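Local coordinates for polygalacturonase (Pectobacterium carotovorum subsp. carotovorum, PDB 1BHE), which hydrolyses the alpha-1,4 linkages of polygalacturonic acid as a secreted endo-polygalacturonase, contributing to the maceration and soft rot of plant tissue, at residues V6-T11 / A187-I192; K160-Y165 / D183-W188. All coordinates share one frame; numbering follows the deposited sequence.

Contact 1. Residues V6-T11 / A187-I192; sequences VSEPKT and AWKTTI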
ATOM      1  N   VAL A   6       8.693  -7.949  16.577  1.00 12.75           N
ATOM      2  CA  VAL A   6       9.314  -7.290  15.437  1.00 13.08           C
ATOM      3  C   VAL A   6      10.303  -6.220  15.896  1.00 13.48           C
ATOM      4  O   VAL A   6       9.899  -5.260  16.552  1.00 14.25           O
ATOM      5  CB  VAL A   6       8.272  -6.634  14.508  1.00 12.37           C
ATOM      6  CG1 VAL A   6       8.961  -5.952  13.329  1.00 12.34           C
ATOM      7  CG2 VAL A   6       7.262  -7.655  13.989  1.00 11.83           C
ATOM      8  N   SER A   7      11.557  -6.382  15.506  1.00 14.17           N
ATOM      9  CA  SER A   7      12.578  -5.383  15.846  1.00 14.45           C
ATOM     10  C   SER A   7      13.199  -4.891  14.543  1.00 13.84           C
ATOM     11  O   SER A   7      12.871  -5.456  13.493  1.00 12.73           O
ATOM     12  CB  SER A   7      13.606  -5.936  16.824  1.00 14.69           C
ATOM     13  OG  SER A   7      14.279  -7.057  16.292  1.00 16.07           O
ATOM     14  N   GLU A   8      13.955  -3.800  14.573  1.00 13.11           N
ATOM     15  CA  GLU A   8      14.469  -3.225  13.332  1.00 12.65           C
ATOM     16  C   GLU A   8      15.224  -4.249  12.492  1.00 12.26           C
ATOM     17  O   GLU A   8      16.103  -4.961  12.965  1.00 11.64           O
ATOM     18  CB  GLU A   8      15.397  -2.038  13.614  1.00 13.04           C
ATOM     19  CG  GLU A   8      15.759  -1.215  12.390  1.00 12.83           C
ATOM     20  CD  GLU A   8      16.306   0.164  12.684  1.00 13.66           C
ATOM     21  OE1 GLU A   8      16.393   0.570  13.861  1.00 14.02           O
ATOM     22  OE2 GLU A   8      16.664   0.887  11.727  1.00 13.80           O
ATOM     23  N   PRO A   9      14.880  -4.319  11.209  1.00 11.74           N
ATOM     24  CA  PRO A   9      15.532  -5.203  10.269  1.00 11.82           C
ATOM     25  C   PRO A   9      17.033  -4.947  10.170  1.00 12.07           C
ATOM     26  O   PRO A   9      17.504  -3.834  10.398  1.00 10.93           O
ATOM     27  CB  PRO A   9      14.883  -4.849   8.923  1.00 11.99           C
ATOM     28  CG  PRO A   9      13.543  -4.311   9.298  1.00 12.18           C
ATOM     29  CD  PRO A   9      13.816  -3.509  10.557  1.00 11.78           C
ATOM     30  N   LYS A  10      17.785  -5.969   9.813  1.00 12.80           N
ATOM     31  CA  LYS A  10      19.224  -5.863   9.603  1.00 14.78           C
ATOM     32  C   LYS A  10      19.480  -6.166   8.128  1.00 14.48           C
ATOM     33  O   LYS A  10      18.865  -7.106   7.609  1.00 14.31           O
ATOM     34  CB  LYS A  10      20.001  -6.838  10.482  1.00 16.78           C
ATOM     35  CG  LYS A  10      19.890  -6.564  11.974  1.00 19.22           C
ATOM     36  CD  LYS A  10      21.084  -7.165  12.711  1.00 21.05           C
ATOM     37  CE  LYS A  10      20.789  -7.290  14.199  1.00 21.86           C
ATOM     38  NZ  LYS A  10      20.619  -5.948  14.822  1.00 22.94           N
ATOM     39  N   THR A  11      20.295  -5.373   7.438  1.00 13.31           N
ATOM     40  CA  THR A  11      20.482  -5.676   6.015  1.00 13.32           C
ATOM     41  C   THR A  11      21.401  -6.871   5.804  1.00 13.03           C
ATOM     42  O   THR A  11      22.464  -6.961   6.411  1.00 11.36           O
ATOM     43  CB  THR A  11      21.081  -4.481   5.283  1.00 14.27           C
ATOM     44  OG1 THR A  11      20.372  -3.297   5.718  1.00 14.46           O
ATOM     45  CG2 THR A  11      21.025  -4.571   3.773  1.00 14.99           C
ATOM     46  N   ALA A 187       7.468  -3.523   7.093  1.00  5.11           N
ATOM     47  CA  ALA A 187       7.956  -2.376   6.329  1.00  5.20           C
ATOM     48  C   ALA A 187       8.470  -1.387   7.393  1.00  5.95           C
ATOM     49  O   ALA A 187       7.714  -1.038   8.300  1.00  5.60           O
ATOM     50  CB  ALA A 187       6.898  -1.747   5.457  1.00  5.45           C
ATOM     51  N   TRP A 188       9.748  -1.061   7.350  1.00  6.49           N
ATOM     52  CA  TRP A 188      10.361  -0.216   8.385  1.00  7.10           C
ATOM     53  C   TRP A 188      11.285   0.790   7.719  1.00  6.69           C
ATOM     54  O   TRP A 188      12.066   0.421   6.845  1.00  6.17           O
ATOM     55  CB  TRP A 188      11.122  -1.124   9.336  1.00  7.18           C
ATOM     56  CG  TRP A 188      11.669  -0.522  10.590  1.00  8.31           C
ATOM     57  CD1 TRP A 188      12.496   0.556  10.715  1.00  8.25           C
ATOM     58  CD2 TRP A 188      11.436  -1.006  11.923  1.00  8.91           C
ATOM     59  NE1 TRP A 188      12.786   0.782  12.041  1.00  8.80           N
ATOM     60  CE2 TRP A 188      12.146  -0.167  12.802  1.00  9.27           C
ATOM     61  CE3 TRP A 188      10.700  -2.073  12.450  1.00  9.41           C
ATOM     62  CZ2 TRP A 188      12.131  -0.356  14.182  1.00  9.46           C
ATOM     63  CZ3 TRP A 188      10.685  -2.258  13.819  1.00  9.81           C
ATOM     64  CH2 TRP A 188      11.405  -1.406  14.671  1.00  9.95           C
ATOM     65  N   LYS A 189      11.134   2.074   8.031  1.00  6.84           N
ATOM     66  CA  LYS A 189      11.921   3.108   7.357  1.00  7.62           C
ATOM     67  C   LYS A 189      11.702   3.063   5.850  1.00  7.24           C
ATOM     68  O   LYS A 189      12.615   3.244   5.055  1.00  7.27           O
ATOM     69  CB  LYS A 189      13.403   3.021   7.731  1.00  8.51           C
ATOM     70  CG  LYS A 189      13.687   3.747   9.049  1.00  9.83           C
ATOM     71  CD  LYS A 189      15.066   3.414   9.599  1.00 11.02           C
ATOM     72  CE  LYS A 189      15.344   4.191  10.890  1.00 12.09           C
ATOM     73  NZ  LYS A 189      16.597   3.694  11.545  1.00 12.39           N
ATOM     74  N   THR A 190      10.451   2.851   5.439  1.00  7.69           N
ATOM     75  CA  THR A 190      10.093   2.812   4.028  1.00  7.58           C
ATOM     76  C   THR A 190       9.584   4.202   3.654  1.00  7.48           C
ATOM     77  O   THR A 190       8.721   4.733   4.356  1.00  8.09           O
ATOM     78  CB  THR A 190       9.010   1.763   3.726  1.00  7.33           C
ATOM     79  OG1 THR A 190       9.560   0.447   3.878  1.00  8.00           O
ATOM     80  CG2 THR A 190       8.491   1.890   2.301  1.00  7.37           C
ATOM     81  N   THR A 191      10.146   4.781   2.601  1.00  6.63           N
ATOM     82  CA  THR A 191       9.664   6.081   2.135  1.00  7.19           C
ATOM     83  C   THR A 191       8.910   5.880   0.827  1.00  7.07           C
ATOM     84  O   THR A 191       9.446   5.240  -0.072  1.00  6.79           O
ATOM     85  CB  THR A 191      10.819   7.084   1.936  1.00  7.03           C
ATOM     86  OG1 THR A 191      11.381   7.347   3.231  1.00  7.56           O
ATOM     87  CG2 THR A 191      10.326   8.394   1.340  1.00  7.75           C
ATOM     88  N   ILE A 192       7.685   6.379   0.743  1.00  7.30           N
ATOM     89  CA  ILE A 192       6.888   6.298  -0.475  1.00  7.25           C
ATOM     90  C   ILE A 192       6.546   7.732  -0.900  1.00  8.30           C
ATOM     91  O   ILE A 192       6.013   8.495  -0.086  1.00  8.62           O
ATOM     92  CB  ILE A 192       5.599   5.477  -0.310  1.00  7.01           C
ATOM     93  CG1 ILE A 192       5.925   3.979  -0.356  1.00  6.72           C
ATOM     94  CG2 ILE A 192       4.554   5.786  -1.383  1.00  6.40           C
ATOM     95  CD1 ILE A 192       4.863   3.108   0.288  1.00  7.27           C
TER
HETATM   96  O   HOH W   1      14.163   2.593  13.919  1.00 22.94           O

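Contact 2. Residues K160-Y165 / D183-W188; sequences KNFTLY and DGFTAW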
ATOM      1  N   LYS A 160       6.018 -15.650   3.493  1.00  5.09           N
ATOM      2  CA  LYS A 160       6.252 -15.645   4.916  1.00  6.39           C
ATOM      3  C   LYS A 160       7.427 -14.756   5.303  1.00  5.99           C
ATOM      4  O   LYS A 160       8.505 -14.886   4.727  1.00  5.52           O
ATOM      5  CB  LYS A 160       6.606 -17.079   5.357  1.00  8.87           C
ATOM      6  CG  LYS A 160       6.462 -17.325   6.854  1.00 12.40           C
ATOM      7  CD  LYS A 160       5.336 -18.319   7.128  1.00 15.68           C
ATOM      8  CE  LYS A 160       5.690 -19.721   6.655  1.00 17.50           C
ATOM      9  NZ  LYS A 160       4.752 -20.751   7.194  1.00 19.17           N
ATOM     10  N   ASN A 161       7.214 -13.917   6.309  1.00  6.10           N
ATOM     11  CA  ASN A 161       8.265 -13.055   6.838  1.00  6.20           C
ATOM     12  C   ASN A 161       9.100 -12.336   5.790  1.00  5.86           C
ATOM     13  O   ASN A 161      10.313 -12.498   5.637  1.00  6.06           O
ATOM     14  CB  ASN A 161       9.108 -13.871   7.830  1.00  6.92           C
ATOM     15  CG  ASN A 161       8.307 -14.276   9.056  1.00  8.50           C
ATOM     16  OD1 ASN A 161       7.300 -13.660   9.436  1.00  8.85           O
ATOM     17  ND2 ASN A 161       8.740 -15.344   9.726  1.00  8.53           N
ATOM     18  N   PHE A 162       8.431 -11.458   5.041  1.00  5.05           N
ATOM     19  CA  PHE A 162       9.033 -10.626   4.010  1.00  4.68           C
ATOM     20  C   PHE A 162       9.438  -9.299   4.658  1.00  4.55           C
ATOM     21  O   PHE A 162       8.699  -8.807   5.517  1.00  4.55           O
ATOM     22  CB  PHE A 162       8.040 -10.349   2.870  1.00  3.74           C
ATOM     23  CG  PHE A 162       8.667  -9.673   1.677  1.00  4.23           C
ATOM     24  CD1 PHE A 162       8.800  -8.297   1.619  1.00  3.88           C
ATOM     25  CD2 PHE A 162       9.149 -10.426   0.625  1.00  4.26           C
ATOM     26  CE1 PHE A 162       9.401  -7.688   0.527  1.00  3.90           C
ATOM     27  CE2 PHE A 162       9.759  -9.829  -0.463  1.00  4.44           C
ATOM     28  CZ  PHE A 162       9.886  -8.456  -0.518  1.00  3.67           C
ATOM     29  N   THR A 163      10.563  -8.724   4.264  1.00  3.83           N
ATOM     30  CA  THR A 163      11.042  -7.477   4.848  1.00  4.67           C
ATOM     31  C   THR A 163      11.223  -6.388   3.790  1.00  5.19           C
ATOM     32  O   THR A 163      11.785  -6.652   2.734  1.00  4.24           O
ATOM     33  CB  THR A 163      12.416  -7.689   5.536  1.00  5.05           C
ATOM     34  OG1 THR A 163      12.259  -8.606   6.624  1.00  4.84           O
ATOM     35  CG2 THR A 163      12.973  -6.368   6.066  1.00  6.22           C
ATOM     36  N   LEU A 164      10.773  -5.184   4.085  1.00  4.86           N
ATOM     37  CA  LEU A 164      10.941  -4.004   3.247  1.00  5.28           C
ATOM     38  C   LEU A 164      11.615  -2.955   4.152  1.00  5.87           C
ATOM     39  O   LEU A 164      10.943  -2.487   5.075  1.00  5.42           O
ATOM     40  CB  LEU A 164       9.599  -3.447   2.808  1.00  6.13           C
ATOM     41  CG  LEU A 164       9.327  -2.930   1.411  1.00  7.81           C
ATOM     42  CD1 LEU A 164       8.281  -1.815   1.424  1.00  7.02           C
ATOM     43  CD2 LEU A 164      10.557  -2.513   0.626  1.00  7.33           C
ATOM     44  N   TYR A 165      12.890  -2.653   3.930  1.00  5.78           N
ATOM     45  CA  TYR A 165      13.581  -1.784   4.879  1.00  6.27           C
ATOM     46  C   TYR A 165      14.448  -0.673   4.314  1.00  6.73           C
ATOM     47  O   TYR A 165      15.232  -0.917   3.399  1.00  5.83           O
ATOM     48  CB  TYR A 165      14.520  -2.710   5.687  1.00  6.33           C
ATOM     49  CG  TYR A 165      15.393  -2.009   6.706  1.00  7.30           C
ATOM     50  CD1 TYR A 165      14.857  -1.318   7.778  1.00  7.07           C
ATOM     51  CD2 TYR A 165      16.780  -2.065   6.580  1.00  7.25           C
ATOM     52  CE1 TYR A 165      15.675  -0.691   8.708  1.00  7.77           C
ATOM     53  CE2 TYR A 165      17.604  -1.451   7.508  1.00  8.24           C
ATOM     54  CZ  TYR A 165      17.043  -0.762   8.563  1.00  8.44           C
ATOM     55  OH  TYR A 165      17.869  -0.144   9.486  1.00  8.82           O
ATOM     56  N   ASP A 183       1.765 -14.261   5.453  1.00  6.13           N
ATOM     57  CA  ASP A 183       1.892 -14.157   6.903  1.00  6.96           C
ATOM     58  C   ASP A 183       3.265 -13.618   7.289  1.00  5.72           C
ATOM     59  O   ASP A 183       4.262 -14.319   7.129  1.00  5.46           O
ATOM     60  CB  ASP A 183       1.677 -15.554   7.480  1.00  7.93           C
ATOM     61  CG  ASP A 183       1.730 -15.678   8.981  1.00  9.80           C
ATOM     62  OD1 ASP A 183       2.265 -14.800   9.691  1.00  9.55           O
ATOM     63  OD2 ASP A 183       1.226 -16.716   9.480  1.00 10.88           O
ATOM     64  N   GLY A 184       3.300 -12.397   7.812  1.00  5.34           N
ATOM     65  CA  GLY A 184       4.590 -11.846   8.250  1.00  4.15           C
ATOM     66  C   GLY A 184       5.141 -10.885   7.205  1.00  4.08           C
ATOM     67  O   GLY A 184       5.723 -11.298   6.206  1.00  4.23           O
ATOM     68  N   PHE A 185       4.914  -9.597   7.423  1.00  4.43           N
ATOM     69  CA  PHE A 185       5.417  -8.557   6.533  1.00  4.30           C
ATOM     70  C   PHE A 185       5.806  -7.367   7.408  1.00  4.54           C
ATOM     71  O   PHE A 185       4.986  -6.908   8.198  1.00  4.63           O
ATOM     72  CB  PHE A 185       4.391  -8.120   5.489  1.00  5.28           C
ATOM     73  CG  PHE A 185       4.772  -6.899   4.701  1.00  6.71           C
ATOM     74  CD1 PHE A 185       5.686  -6.984   3.662  1.00  7.66           C
ATOM     75  CD2 PHE A 185       4.228  -5.664   5.000  1.00  6.81           C
ATOM     76  CE1 PHE A 185       6.039  -5.864   2.930  1.00  8.12           C
ATOM     77  CE2 PHE A 185       4.580  -4.542   4.272  1.00  8.05           C
ATOM     78  CZ  PHE A 185       5.482  -4.632   3.229  1.00  7.19           C
ATOM     79  N   THR A 186       7.037  -6.917   7.252  1.00  4.86           N
ATOM     80  CA  THR A 186       7.523  -5.769   8.015  1.00  5.08           C
ATOM     81  C   THR A 186       8.060  -4.710   7.048  1.00  5.48           C
ATOM     82  O   THR A 186       8.989  -4.996   6.292  1.00  4.49           O
ATOM     83  CB  THR A 186       8.644  -6.174   8.985  1.00  5.75           C
ATOM     84  OG1 THR A 186       8.114  -7.047   9.996  1.00  6.21           O
ATOM     85  CG2 THR A 186       9.265  -4.966   9.689  1.00  5.86           C
ATOM     86  N   ALA A 187       7.468  -3.523   7.093  1.00  5.11           N
ATOM     87  CA  ALA A 187       7.956  -2.376   6.329  1.00  5.20           C
ATOM     88  C   ALA A 187       8.470  -1.387   7.393  1.00  5.95           C
ATOM     89  O   ALA A 187       7.714  -1.038   8.300  1.00  5.60           O
ATOM     90  CB  ALA A 187       6.898  -1.747   5.457  1.00  5.45           C
ATOM     91  N   TRP A 188       9.748  -1.061   7.350  1.00  6.49           N
ATOM     92  CA  TRP A 188      10.361  -0.216   8.385  1.00  7.10           C
ATOM     93  C   TRP A 188      11.285   0.790   7.719  1.00  6.69           C
ATOM     94  O   TRP A 188      12.066   0.421   6.845  1.00  6.17           O
ATOM     95  CB  TRP A 188      11.122  -1.124   9.336  1.00  7.18           C
ATOM     96  CG  TRP A 188      11.669  -0.522  10.590  1.00  8.31           C
ATOM     97  CD1 TRP A 188      12.496   0.556  10.715  1.00  8.25           C
ATOM     98  CD2 TRP A 188      11.436  -1.006  11.923  1.00  8.91           C
ATOM     99  NE1 TRP A 188      12.786   0.782  12.041  1.00  8.80           N
ATOM    100  CE2 TRP A 188      12.146  -0.167  12.802  1.00  9.27           C
ATOM    101  CE3 TRP A 188      10.700  -2.073  12.450  1.00  9.41           C
ATOM    102  CZ2 TRP A 188      12.131  -0.356  14.182  1.00  9.46           C
ATOM    103  CZ3 TRP A 188      10.685  -2.258  13.819  1.00  9.81           C
ATOM    104  CH2 TRP A 188      11.405  -1.406  14.671  1.00  9.95           C
TER
HETATM  105  O   HOH W   2       5.034 -15.122  10.299  1.00 11.71           O

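Contact 1. Residues V6-T11 / A187-I192
Glu8 and Pro9 lie over one face of the Trp188 indole, and the Glu8 side chain then runs on across that ring to Lys189. The backbone CA of Glu8 lies over the six-membered ring, 3.7 Å from its centroid and only 6° off the ring normal, a well-centred CH-pi contact. The side chain begins with CB, 3.7 Å from Trp188 CZ2. With CG anti to the backbone N (chi1 -169°), the extended chain heads toward the pyrrole side, and CG meets Trp188 NE1 at 3.6 Å. The carboxylate at the tip is turned only 16° from the indole plane. Its OE2 forms a salt bridge with Lys189 NZ at 2.8 Å, met on the syn side, and probably accepts a hydrogen bond from the Tyr165 hydroxyl. OE1 shares a water with Trp188 NE1; the indole N-H donates to this water, whose own bond to OE1 is weak.

Pro9 covers the five-membered ring, its CD 4.0 Å from the centroid, while Val6 CG1 touches CZ3 at the ring edge. Proline suits this place because its CD hydrogens, next to nitrogen, are slightly polarised toward the pi cloud. The N-terminal loop is thus laid against the surface of the strand 183-193 by a flat apolar support, and a charged bond at its margin probably sets the loop's position along it.

Contact 2. Residues K160-Y165 / D183-W188
Asn161 N donates to Asp183 O, the first of five backbone hydrogen bonds that join the two segments in parallel; the axes of 162-165 and 183-188 come within 4.8 Å, their directions differing by 6°. Phe162 N follows, reaching Gly184 O from above the carbonyl plane. In the later bonds the donor lies nearly in line with the C=O: Phe162 O receives Thr186 N, Thr186 O receives Leu164 N at 2.8 Å, and Leu164 O receives Trp188 N. CA-H...O contacts fill in between, such as Ala187 CA to Leu164 O at 3.2 Å.

Two aromatic pairs stand in register. Phe162 and Phe185 point the same way, side by side, and Phe162 CD1 comes to the edge of the Phe185 ring, 3.9 Å from CE1. On that same face Leu164 CB touches Ala187 CB at 4.1 Å. On the other face, Tyr165 turns an edge toward the face of Trp188 in an offset edge-to-face pair, centroids 5.9 Å apart and planes at 62°. In both residues CG is anti to the backbone N (chi1 178° in Tyr165), which sends the side chains the same way.

Opposite the corner at Asn161, Gly184 has a positive phi; glycine suits these backbone angles and lets Asn161 OD1 lie 3.5 Å from Gly184 CA. A water lies within hydrogen-bonding distance of Asn161 OD1 and Asp183 OD1, and need not donate to both at once. Further out, Arg4 hydrogen-bonds Asn161 OD1 and Thr186 OG1, and Asn211 hydrogen-bonds Asp183 OD1.

Such stacking of aromatic residues on successive coils fits the right-handed parallel beta-helix of family 28. Strand 112-114 continues the ladder beyond 162-165, and the phenylalanines face inward onto Ile156 and Phe179 of strands 154-157 and 177-180.

How the contacts relate
Both contacts use strand 183-193 and share Ala187 and Trp188, but they differ in depth. Contact 2 is partly buried and belongs to the body of the beta-helix, where regular backbone bonding and stacked apolar side chains join neighbouring coils. Contact 1 lies at the surface, where an irregular N-terminal loop relies on side chains: CH-pi packing, a salt bridge and water. Trp188 serves both, presenting the indole to the loop and its backbone N-H to the ladder. Tyr165 of contact 2 joins them further, reaching the loop of contact 1, where its ring also packs against Pro9. Val6 likewise rests on Thr186, continuing the loop's cover along the strand.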